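Local atomic coordinates of actin depolymerization factor 2 (Plasmodium berghei, PDB entry 2XFA), a protein that probably binds actin and promotes the disassembly and turnover of actin filaments in the malaria parasite. Residues 73-79 / 91-97; 63-69 / 133-138. All blocks are in the same frame, centred on the assembly; numbering follows the deposited sequence.

Contact 1 (73-79 / 91-97); sequences RYIIADM and RIYFIFW
Y74 of strand 73-79 lays its side chain beside F94 and F96 of strand 91-97, all three on one face of an antiparallel hairpin. Followed outward, Y74 changes partner atom by atom. Its CB lies 3.9 Å from CZ of F94, and CG keeps to that same carbon. CD1 is shared, with CZ of F94 at 3.8 Å and CD1 of F96 at almost the same distance. CE1 has passed on to F96, whose CD1 it meets at 3.9 Å. OH, at the tip, has left the hairpin and is hydrogen-bonded to the backbone O of Y110 in helix 104-118. With CG beside the backbone N and anti to the carbonyl carbon (chi1 -54°), the Y74 ring runs alongside both phenylalanines, pointing the same way, its plane turned 31° from that of F94 and 44° from that of F96. I76 continues this face, with its CG1 against CD1 of F94 and its CG2 against CG2 of I92.

On the other face, CD1 of I75 reaches CB of W97 at 3.8 Å, while M79 lies across Y93 at about a right angle, its CG 3.5 Å from CD2 of the ring. I63 of helix 56-65 packs on I75 and A77 from this side. Between the faces, four hydrogen-bonded pairs, R73-W97, I75-I95, A77-Y93 and M79-R91, exchange two backbone bonds each; N of I75 to O of I95, at 2.7 Å, is among the shortest. Strands 31-37 and 126-130 flank the hairpin within the mixed sheet of the ADF-homology fold. The chemistry is thus divided: main-chain polarity is largely satisfied within the sheet, the side chains bring mostly hydrocarbon and aromatic surface to the helices, and the hydroxyl of Y74, a buried residue, finds its acceptor in a helix carbonyl.

Contact 2 (63-69 / 133-138); sequences IKNNLKN and DINEFE
N69 uses both ends of its amide to hold the turn at D133 and I134. OD1 accepts from N of I134 at 2.8 Å, the donor standing 36° above the carbonyl plane. ND2 donates to OD2 of D133 at 2.7 Å along a nearly straight line. That bond lies in the amide plane but meets the carboxylate from above its plane, the two flat groups being turned 89° apart. The other carboxylate oxygen, OD1, takes N of N135 and closes an Asx turn, which would limit the rotation of the carboxylate that N69 meets.

Farther in, CD1 of I134 touches both CG of K64 and CB of L67. F137, with CG anti to the backbone N (chi1 180°), carries its ring to L67, whose CD1 sits over one face, 3.8 Å from the centroid, as a CH-pi contact. K64 slides past the same ring, its CB 3.7 Å from CD1 of F137, and its NZ reaches OD1 of N135 through one water. I63 and L67 also rest on I75 of strand 73-81. An Asx turn thus leads into helix 137-146, the last helix of this ADF-homology fold, where it packs beside the end of helix 56-65.

How the contacts relate
Contact 1 is core and contact 2 lies nearer the surface, their centres about 13 Å apart. The first joins neighbouring strands through regular main-chain bonding; the second joins residues far apart in sequence through bonds of a side-chain amide to a carboxylate and a main-chain N-H, and one water bridge, with hydrocarbon beneath. Along the chain the hairpin is nested inside the loop that 63-69 and 133-138 close. W97 is the meeting point: NE1 probably donates to O of K68, 2.9 Å away, and its ring meets F137 edge-to-face. W97, at the end of strand 91-97, therefore packs against the loop after helix 56-65 and the start of helix 137-146 with the residues before it.

Contact 1 (73-79 / 91-97)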
ATOM      1  N   ARG A  73       4.356  -2.008   6.527  1.00 26.78           N
ATOM      2  CA  ARG A  73       3.058  -1.426   6.209  1.00 19.37           C
ATOM      3  C   ARG A  73       2.402  -2.107   4.991  1.00 27.85           C
ATOM      4  O   ARG A  73       3.079  -2.677   4.165  1.00 22.53           O
ATOM      5  CB  ARG A  73       3.179   0.070   5.920  1.00 21.13           C
ATOM      6  CG  ARG A  73       3.533   0.943   7.161  1.00 27.15           C
ATOM      7  CD  ARG A  73       2.503   0.753   8.270  1.00 30.44           C
ATOM      8  NE  ARG A  73       2.656   1.710   9.370  1.00 33.95           N
ATOM      9  CZ  ARG A  73       3.226   1.420  10.534  1.00 35.84           C
ATOM     10  NH1 ARG A  73       3.712   0.205  10.743  1.00 26.50           N
ATOM     11  NH2 ARG A  73       3.319   2.351  11.491  1.00 34.77           N
ATOM     12  N   TYR A  74       1.079  -2.019   4.891  1.00 27.22           N
ATOM     13  CA  TYR A  74       0.402  -2.305   3.630  1.00 27.60           C
ATOM     14  C   TYR A  74      -0.024  -0.973   3.068  1.00 22.64           C
ATOM     15  O   TYR A  74      -0.555  -0.123   3.785  1.00 28.62           O
ATOM     16  CB  TYR A  74      -0.861  -3.140   3.853  1.00 28.08           C
ATOM     17  CG  TYR A  74      -0.646  -4.400   4.628  1.00 23.34           C
ATOM     18  CD1 TYR A  74       0.215  -5.370   4.166  1.00 27.33           C
ATOM     19  CD2 TYR A  74      -1.300  -4.610   5.828  1.00 22.88           C
ATOM     20  CE1 TYR A  74       0.400  -6.549   4.865  1.00 26.89           C
ATOM     21  CE2 TYR A  74      -1.119  -5.774   6.535  1.00 32.44           C
ATOM     22  CZ  TYR A  74      -0.270  -6.740   6.037  1.00 29.60           C
ATOM     23  OH  TYR A  74      -0.086  -7.906   6.725  1.00 36.27           O
ATOM     24  N   ILE A  75       0.212  -0.770   1.794  1.00 22.63           N
ATOM     25  CA  ILE A  75      -0.239   0.452   1.172  1.00 22.77           C
ATOM     26  C   ILE A  75      -1.154   0.116  -0.014  1.00 31.11           C
ATOM     27  O   ILE A  75      -0.829  -0.745  -0.832  1.00 27.39           O
ATOM     28  CB  ILE A  75       0.975   1.282   0.672  1.00 28.16           C
ATOM     29  CG1 ILE A  75       1.970   1.522   1.827  1.00 28.45           C
ATOM     30  CG2 ILE A  75       0.528   2.591   0.062  1.00 29.76           C
ATOM     31  CD1 ILE A  75       3.255   0.739   1.648  1.00 23.84           C
ATOM     32  N   ILE A  76      -2.302   0.777  -0.072  1.00 25.06           N
ATOM     33  CA  ILE A  76      -3.107   0.779  -1.270  1.00 30.18           C
ATOM     34  C   ILE A  76      -3.039   2.177  -1.900  1.00 33.82           C
ATOM     35  O   ILE A  76      -3.307   3.169  -1.226  1.00 34.07           O
ATOM     36  CB  ILE A  76      -4.567   0.373  -0.966  1.00 33.65           C
ATOM     37  CG1 ILE A  76      -4.601  -1.048  -0.399  1.00 35.78           C
ATOM     38  CG2 ILE A  76      -5.415   0.430  -2.242  1.00 35.54           C
ATOM     39  CD1 ILE A  76      -5.965  -1.485   0.059  1.00 44.70           C
ATOM     40  N   ALA A  77      -2.698   2.237  -3.187  1.00 29.89           N
ATOM     41  CA  ALA A  77      -2.533   3.491  -3.901  1.00 26.77           C
ATOM     42  C   ALA A  77      -3.237   3.461  -5.251  1.00 31.99           C
ATOM     43  O   ALA A  77      -3.093   2.511  -6.006  1.00 37.57           O
ATOM     44  CB  ALA A  77      -1.076   3.762  -4.125  1.00 28.28           C
ATOM     45  N   ASP A  78      -3.965   4.525  -5.561  1.00 37.83           N
ATOM     46  CA  ASP A  78      -4.563   4.711  -6.887  1.00 34.62           C
ATOM     47  C   ASP A  78      -3.560   5.447  -7.772  1.00 46.99           C
ATOM     48  O   ASP A  78      -3.470   6.671  -7.729  1.00 51.65           O
ATOM     49  CB  ASP A  78      -5.840   5.524  -6.749  1.00 39.21           C
ATOM     50  CG  ASP A  78      -6.856   5.214  -7.831  1.00 77.39           C
ATOM     51  OD1 ASP A  78      -6.606   4.317  -8.671  1.00 82.05           O
ATOM     52  OD2 ASP A  78      -7.919   5.873  -7.829  1.00 98.30           O
ATOM     53  N   MET A  79      -2.781   4.696  -8.544  1.00 43.81           N
ATOM     54  CA  MET A  79      -1.683   5.261  -9.322  1.00 43.87           C
ATOM     55  C   MET A  79      -2.136   5.777 -10.681  1.00 54.97           C
ATOM     56  O   MET A  79      -2.761   5.047 -11.441  1.00 51.25           O
ATOM     57  CB  MET A  79      -0.603   4.202  -9.528  1.00 48.21           C
ATOM     58  CG  MET A  79      -0.022   3.676  -8.234  1.00 54.23           C
ATOM     59  SD  MET A  79       0.689   5.042  -7.295  1.00 59.42           S
ATOM     60  CE  MET A  79       1.906   4.159  -6.322  1.00 62.63           C
ATOM     61  N   ARG A  91      -4.823   3.038 -11.797  1.00 48.30           N
ATOM     62  CA  ARG A  91      -4.675   1.607 -11.469  1.00 38.79           C
ATOM     63  C   ARG A  91      -4.469   1.441  -9.969  1.00 41.65           C
ATOM     64  O   ARG A  91      -3.726   2.204  -9.350  1.00 44.14           O
ATOM     65  CB  ARG A  91      -3.469   0.992 -12.185  1.00 38.72           C
ATOM     66  CG  ARG A  91      -3.535   0.982 -13.729  1.00 53.40           C
ATOM     67  CD  ARG A  91      -4.967   0.979 -14.197  1.00 62.84           C
ATOM     68  NE  ARG A  91      -5.129   0.394 -15.528  1.00 80.01           N
ATOM     69  CZ  ARG A  91      -6.286   0.336 -16.181  1.00 82.82           C
ATOM     70  NH1 ARG A  91      -7.383   0.842 -15.632  1.00 80.91           N
ATOM     71  NH2 ARG A  91      -6.346  -0.219 -17.383  1.00 95.44           N
ATOM     72  N   ILE A  92      -5.092   0.431  -9.383  1.00 36.21           N
ATOM     73  CA  ILE A  92      -4.955   0.233  -7.950  1.00 37.50           C
ATOM     74  C   ILE A  92      -3.810  -0.714  -7.658  1.00 33.17           C
ATOM     75  O   ILE A  92      -3.825  -1.859  -8.092  1.00 38.30           O
ATOM     76  CB  ILE A  92      -6.235  -0.304  -7.321  1.00 42.95           C
ATOM     77  CG1 ILE A  92      -7.366   0.714  -7.470  1.00 44.11           C
ATOM     78  CG2 ILE A  92      -5.998  -0.585  -5.842  1.00 48.87           C
ATOM     79  CD1 ILE A  92      -8.728   0.113  -7.177  1.00 41.89           C
ATOM     80  N   TYR A  93      -2.793  -0.219  -6.962  1.00 29.39           N
ATOM     81  CA  TYR A  93      -1.662  -1.060  -6.576  1.00 26.93           C
ATOM     82  C   TYR A  93      -1.786  -1.393  -5.102  1.00 28.15           C
ATOM     83  O   TYR A  93      -2.185  -0.552  -4.314  1.00 32.57           O
ATOM     84  CB  TYR A  93      -0.341  -0.330  -6.820  1.00 39.76           C
ATOM     85  CG  TYR A  93       0.077  -0.375  -8.263  1.00 39.36           C
ATOM     86  CD1 TYR A  93       1.072  -1.250  -8.695  1.00 42.52           C
ATOM     87  CD2 TYR A  93      -0.569   0.405  -9.211  1.00 43.38           C
ATOM     88  CE1 TYR A  93       1.442  -1.309 -10.038  1.00 42.59           C
ATOM     89  CE2 TYR A  93      -0.215   0.348 -10.555  1.00 41.29           C
ATOM     90  CZ  TYR A  93       0.791  -0.503 -10.963  1.00 42.83           C
ATOM     91  OH  TYR A  93       1.134  -0.545 -12.298  1.00 54.78           O
ATOM     92  N   PHE A  94      -1.406  -2.604  -4.732  1.00 26.71           N
ATOM     93  CA  PHE A  94      -1.331  -2.976  -3.332  1.00 26.50           C
ATOM     94  C   PHE A  94       0.152  -3.220  -3.051  1.00 27.34           C
ATOM     95  O   PHE A  94       0.804  -3.945  -3.786  1.00 29.65           O
ATOM     96  CB  PHE A  94      -2.125  -4.252  -3.066  1.00 30.43           C
ATOM     97  CG  PHE A  94      -2.050  -4.720  -1.649  1.00 36.59           C
ATOM     98  CD1 PHE A  94      -3.033  -4.364  -0.742  1.00 37.46           C
ATOM     99  CD2 PHE A  94      -0.986  -5.492  -1.213  1.00 42.42           C
ATOM    100  CE1 PHE A  94      -2.976  -4.795   0.583  1.00 36.75           C
ATOM    101  CE2 PHE A  94      -0.913  -5.923   0.116  1.00 40.46           C
ATOM    102  CZ  PHE A  94      -1.906  -5.576   1.014  1.00 32.66           C
ATOM    103  N   ILE A  95       0.692  -2.596  -2.012  1.00 26.04           N
ATOM    104  CA  ILE A  95       2.125  -2.694  -1.775  1.00 33.88           C
ATOM    105  C   ILE A  95       2.353  -3.174  -0.367  1.00 36.83           C
ATOM    106  O   ILE A  95       1.805  -2.625   0.580  1.00 33.81           O
ATOM    107  CB  ILE A  95       2.803  -1.324  -1.943  1.00 32.99           C
ATOM    108  CG1 ILE A  95       2.537  -0.787  -3.349  1.00 33.66           C
ATOM    109  CG2 ILE A  95       4.308  -1.401  -1.616  1.00 41.86           C
ATOM    110  CD1 ILE A  95       2.676   0.740  -3.436  1.00 36.99           C
ATOM    111  N   PHE A  96       3.140  -4.224  -0.241  1.00 35.39           N
ATOM    112  CA  PHE A  96       3.537  -4.709   1.059  1.00 26.25           C
ATOM    113  C   PHE A  96       4.970  -4.226   1.291  1.00 28.45           C
ATOM    114  O   PHE A  96       5.935  -4.738   0.693  1.00 30.35           O
ATOM    115  CB  PHE A  96       3.428  -6.231   1.128  1.00 25.51           C
ATOM    116  CG  PHE A  96       3.968  -6.839   2.401  1.00 32.73           C
ATOM    117  CD1 PHE A  96       4.010  -6.108   3.593  1.00 32.19           C
ATOM    118  CD2 PHE A  96       4.412  -8.153   2.408  1.00 33.73           C
ATOM    119  CE1 PHE A  96       4.510  -6.686   4.751  1.00 34.77           C
ATOM    120  CE2 PHE A  96       4.918  -8.736   3.564  1.00 42.37           C
ATOM    121  CZ  PHE A  96       4.963  -8.019   4.734  1.00 38.90           C
ATOM    122  N   TRP A  97       5.080  -3.214   2.141  1.00 26.45           N
ATOM    123  CA  TRP A  97       6.376  -2.658   2.566  1.00 28.64           C
ATOM    124  C   TRP A  97       6.895  -3.469   3.731  1.00 31.64           C
ATOM    125  O   TRP A  97       6.282  -3.503   4.811  1.00 28.04           O
ATOM    126  CB  TRP A  97       6.183  -1.225   3.007  1.00 23.32           C
ATOM    127  CG  TRP A  97       7.398  -0.553   3.636  1.00 25.43           C
ATOM    128  CD1 TRP A  97       7.440   0.040   4.865  1.00 24.10           C
ATOM    129  CD2 TRP A  97       8.713  -0.390   3.074  1.00 29.33           C
ATOM    130  NE1 TRP A  97       8.701   0.582   5.104  1.00 25.47           N
ATOM    131  CE2 TRP A  97       9.502   0.320   4.033  1.00 31.52           C
ATOM    132  CE3 TRP A  97       9.298  -0.753   1.865  1.00 27.58           C
ATOM    133  CZ2 TRP A  97      10.847   0.662   3.808  1.00 28.56           C
ATOM    134  CZ3 TRP A  97      10.635  -0.432   1.645  1.00 29.48           C
ATOM    135  CH2 TRP A  97      11.395   0.267   2.618  1.00 35.81           C
TER

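Contact 2 (63-69 / 133-138)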
ATOM      1  N   ILE A  63       3.967   8.803  -0.241  1.00 36.23           N
ATOM      2  CA  ILE A  63       3.871   7.528   0.452  1.00 35.57           C
ATOM      3  C   ILE A  63       5.150   7.250   1.203  1.00 34.28           C
ATOM      4  O   ILE A  63       5.113   6.845   2.349  1.00 36.11           O
ATOM      5  CB  ILE A  63       3.619   6.358  -0.507  1.00 32.77           C
ATOM      6  CG1 ILE A  63       2.265   6.516  -1.185  1.00 31.96           C
ATOM      7  CG2 ILE A  63       3.656   5.053   0.247  1.00 30.97           C
ATOM      8  CD1 ILE A  63       2.010   5.444  -2.247  1.00 33.77           C
ATOM      9  N   LYS A  64       6.276   7.481   0.541  1.00 35.06           N
ATOM     10  CA  LYS A  64       7.576   7.180   1.120  1.00 34.38           C
ATOM     11  C   LYS A  64       7.793   7.960   2.418  1.00 37.70           C
ATOM     12  O   LYS A  64       8.325   7.434   3.388  1.00 38.67           O
ATOM     13  CB  LYS A  64       8.680   7.490   0.123  1.00 42.29           C
ATOM     14  CG  LYS A  64      10.085   7.234   0.663  1.00 48.70           C
ATOM     15  CD  LYS A  64      10.945   8.479   0.558  1.00 49.23           C
ATOM     16  CE  LYS A  64      12.265   8.303   1.303  1.00 61.61           C
ATOM     17  NZ  LYS A  64      13.139   9.513   1.199  1.00 75.14           N
ATOM     18  N   ASN A  65       7.348   9.203   2.447  1.00 32.46           N
ATOM     19  CA  ASN A  65       7.565  10.024   3.629  1.00 37.15           C
ATOM     20  C   ASN A  65       6.770   9.514   4.825  1.00 33.35           C
ATOM     21  O   ASN A  65       7.044   9.905   5.946  1.00 40.43           O
ATOM     22  CB  ASN A  65       7.244  11.488   3.337  1.00 47.11           C
ATOM     23  CG  ASN A  65       8.281  12.132   2.456  1.00 59.42           C
ATOM     24  OD1 ASN A  65       9.457  11.770   2.512  1.00 61.82           O
ATOM     25  ND2 ASN A  65       7.857  13.088   1.630  1.00 60.00           N
ATOM     26  N   ASN A  66       5.809   8.619   4.581  1.00 31.04           N
ATOM     27  CA  ASN A  66       5.040   7.980   5.665  1.00 38.49           C
ATOM     28  C   ASN A  66       5.582   6.629   6.118  1.00 38.55           C
ATOM     29  O   ASN A  66       5.004   5.996   6.999  1.00 41.76           O
ATOM     30  CB  ASN A  66       3.576   7.757   5.259  1.00 35.03           C
ATOM     31  CG  ASN A  66       2.796   9.049   5.102  1.00 49.68           C
ATOM     32  OD1 ASN A  66       2.475   9.463   3.983  1.00 54.26           O
ATOM     33  ND2 ASN A  66       2.479   9.691   6.224  1.00 48.22           N
ATOM     34  N   LEU A  67       6.670   6.175   5.510  1.00 35.55           N
ATOM     35  CA  LEU A  67       7.220   4.860   5.814  1.00 32.44           C
ATOM     36  C   LEU A  67       8.521   4.969   6.586  1.00 36.55           C
ATOM     37  O   LEU A  67       9.156   6.018   6.582  1.00 38.25           O
ATOM     38  CB  LEU A  67       7.462   4.089   4.506  1.00 29.44           C
ATOM     39  CG  LEU A  67       6.177   3.929   3.676  1.00 31.00           C
ATOM     40  CD1 LEU A  67       6.475   3.246   2.340  1.00 27.03           C
ATOM     41  CD2 LEU A  67       5.119   3.149   4.475  1.00 26.68           C
ATOM     42  N   LYS A  68       8.942   3.883   7.229  1.00 35.56           N
ATOM     43  CA  LYS A  68      10.231   3.879   7.939  1.00 38.00           C
ATOM     44  C   LYS A  68      10.989   2.604   7.634  1.00 32.68           C
ATOM     45  O   LYS A  68      10.405   1.612   7.240  1.00 32.77           O
ATOM     46  CB  LYS A  68      10.008   3.959   9.450  1.00 37.61           C
ATOM     47  CG  LYS A  68       9.134   5.121   9.901  1.00 45.80           C
ATOM     48  CD  LYS A  68       9.173   5.276  11.429  1.00 61.44           C
ATOM     49  CE  LYS A  68       8.550   6.595  11.885  1.00 73.04           C
ATOM     50  NZ  LYS A  68       8.603   6.752  13.372  1.00 83.12           N
ATOM     51  N   ASN A  69      12.283   2.615   7.879  1.00 32.20           N
ATOM     52  CA  ASN A  69      13.102   1.444   7.638  1.00 32.22           C
ATOM     53  C   ASN A  69      12.840   0.333   8.646  1.00 41.39           C
ATOM     54  O   ASN A  69      13.382  -0.746   8.533  1.00 42.85           O
ATOM     55  CB  ASN A  69      14.547   1.847   7.768  1.00 36.08           C
ATOM     56  CG  ASN A  69      15.332   1.550   6.549  1.00 42.73           C
ATOM     57  OD1 ASN A  69      14.781   1.094   5.525  1.00 36.71           O
ATOM     58  ND2 ASN A  69      16.630   1.818   6.622  1.00 41.51           N
ATOM     59  N   ASP A 133      15.938  -1.022   1.140  1.00 40.40           N
ATOM     60  CA  ASP A 133      16.119   0.028   2.147  1.00 35.27           C
ATOM     61  C   ASP A 133      15.208   1.201   1.798  1.00 38.48           C
ATOM     62  O   ASP A 133      14.943   1.467   0.611  1.00 38.27           O
ATOM     63  CB  ASP A 133      17.583   0.511   2.208  1.00 35.95           C
ATOM     64  CG  ASP A 133      17.833   1.441   3.406  1.00 50.13           C
ATOM     65  OD1 ASP A 133      17.690   2.674   3.255  1.00 52.10           O
ATOM     66  OD2 ASP A 133      18.125   0.930   4.505  1.00 46.05           O
ATOM     67  N   ILE A 134      14.758   1.929   2.819  1.00 37.60           N
ATOM     68  CA  ILE A 134      13.916   3.092   2.602  1.00 25.66           C
ATOM     69  C   ILE A 134      14.513   4.058   1.555  1.00 29.70           C
ATOM     70  O   ILE A 134      13.755   4.707   0.845  1.00 40.20           O
ATOM     71  CB  ILE A 134      13.656   3.885   3.889  1.00 36.86           C
ATOM     72  CG1 ILE A 134      12.640   4.987   3.614  1.00 39.33           C
ATOM     73  CG2 ILE A 134      14.947   4.553   4.398  1.00 37.85           C
ATOM     74  CD1 ILE A 134      11.282   4.475   3.269  1.00 39.01           C
ATOM     75  N   ASN A 135      15.850   4.174   1.498  1.00 30.60           N
ATOM     76  CA  ASN A 135      16.538   5.000   0.493  1.00 33.60           C
ATOM     77  C   ASN A 135      16.274   4.638  -0.976  1.00 49.95           C
ATOM     78  O   ASN A 135      16.475   5.468  -1.871  1.00 43.80           O
ATOM     79  CB  ASN A 135      18.055   4.958   0.701  1.00 36.64           C
ATOM     80  CG  ASN A 135      18.480   5.724   1.921  1.00 56.70           C
ATOM     81  OD1 ASN A 135      17.718   6.537   2.456  1.00 46.83           O
ATOM     82  ND2 ASN A 135      19.693   5.465   2.382  1.00 58.93           N
ATOM     83  N   GLU A 136      15.870   3.396  -1.237  1.00 49.78           N
ATOM     84  CA  GLU A 136      15.615   2.988  -2.621  1.00 55.06           C
ATOM     85  C   GLU A 136      14.132   2.742  -2.882  1.00 42.59           C
ATOM     86  O   GLU A 136      13.748   2.480  -4.009  1.00 42.84           O
ATOM     87  CB  GLU A 136      16.427   1.752  -3.007  1.00 62.00           C
ATOM     88  CG  GLU A 136      17.919   1.973  -3.026  1.00 76.99           C
ATOM     89  CD  GLU A 136      18.619   1.193  -1.937  1.00 93.60           C
ATOM     90  OE1 GLU A 136      19.391   1.811  -1.172  1.00100.15           O
ATOM     91  OE2 GLU A 136      18.385  -0.034  -1.837  1.00 97.43           O
ATOM     92  N   PHE A 137      13.308   2.855  -1.841  1.00 36.57           N
ATOM     93  CA  PHE A 137      11.871   2.659  -1.997  1.00 38.90           C
ATOM     94  C   PHE A 137      11.374   3.334  -3.293  1.00 38.59           C
ATOM     95  O   PHE A 137      10.816   2.701  -4.169  1.00 37.79           O
ATOM     96  CB  PHE A 137      11.105   3.196  -0.781  1.00 27.91           C
ATOM     97  CG  PHE A 137       9.598   3.025  -0.885  1.00 38.45           C
ATOM     98  CD1 PHE A 137       8.790   4.059  -1.325  1.00 40.77           C
ATOM     99  CD2 PHE A 137       9.002   1.816  -0.566  1.00 36.84           C
ATOM    100  CE1 PHE A 137       7.400   3.902  -1.438  1.00 35.69           C
ATOM    101  CE2 PHE A 137       7.614   1.644  -0.680  1.00 37.14           C
ATOM    102  CZ  PHE A 137       6.818   2.701  -1.110  1.00 36.91           C
ATOM    103  N   GLU A 138      11.619   4.626  -3.397  1.00 37.16           N
ATOM    104  CA  GLU A 138      11.054   5.470  -4.438  1.00 46.64           C
ATOM    105  C   GLU A 138      11.506   5.029  -5.819  1.00 44.29           C
ATOM    106  O   GLU A 138      10.701   4.960  -6.735  1.00 42.57           O
ATOM    107  CB  GLU A 138      11.472   6.921  -4.176  1.00 61.16           C
ATOM    108  CG  GLU A 138      10.681   7.995  -4.891  1.00 78.28           C
ATOM    109  CD  GLU A 138      11.152   9.408  -4.500  1.00 93.45           C
ATOM    110  OE1 GLU A 138      10.707   9.921  -3.447  1.00 91.16           O
ATOM    111  OE2 GLU A 138      11.975  10.002  -5.240  1.00 97.16           O
TER
HETATM  112  O   HOH W   1      15.339   8.230   2.314  1.00 57.60           O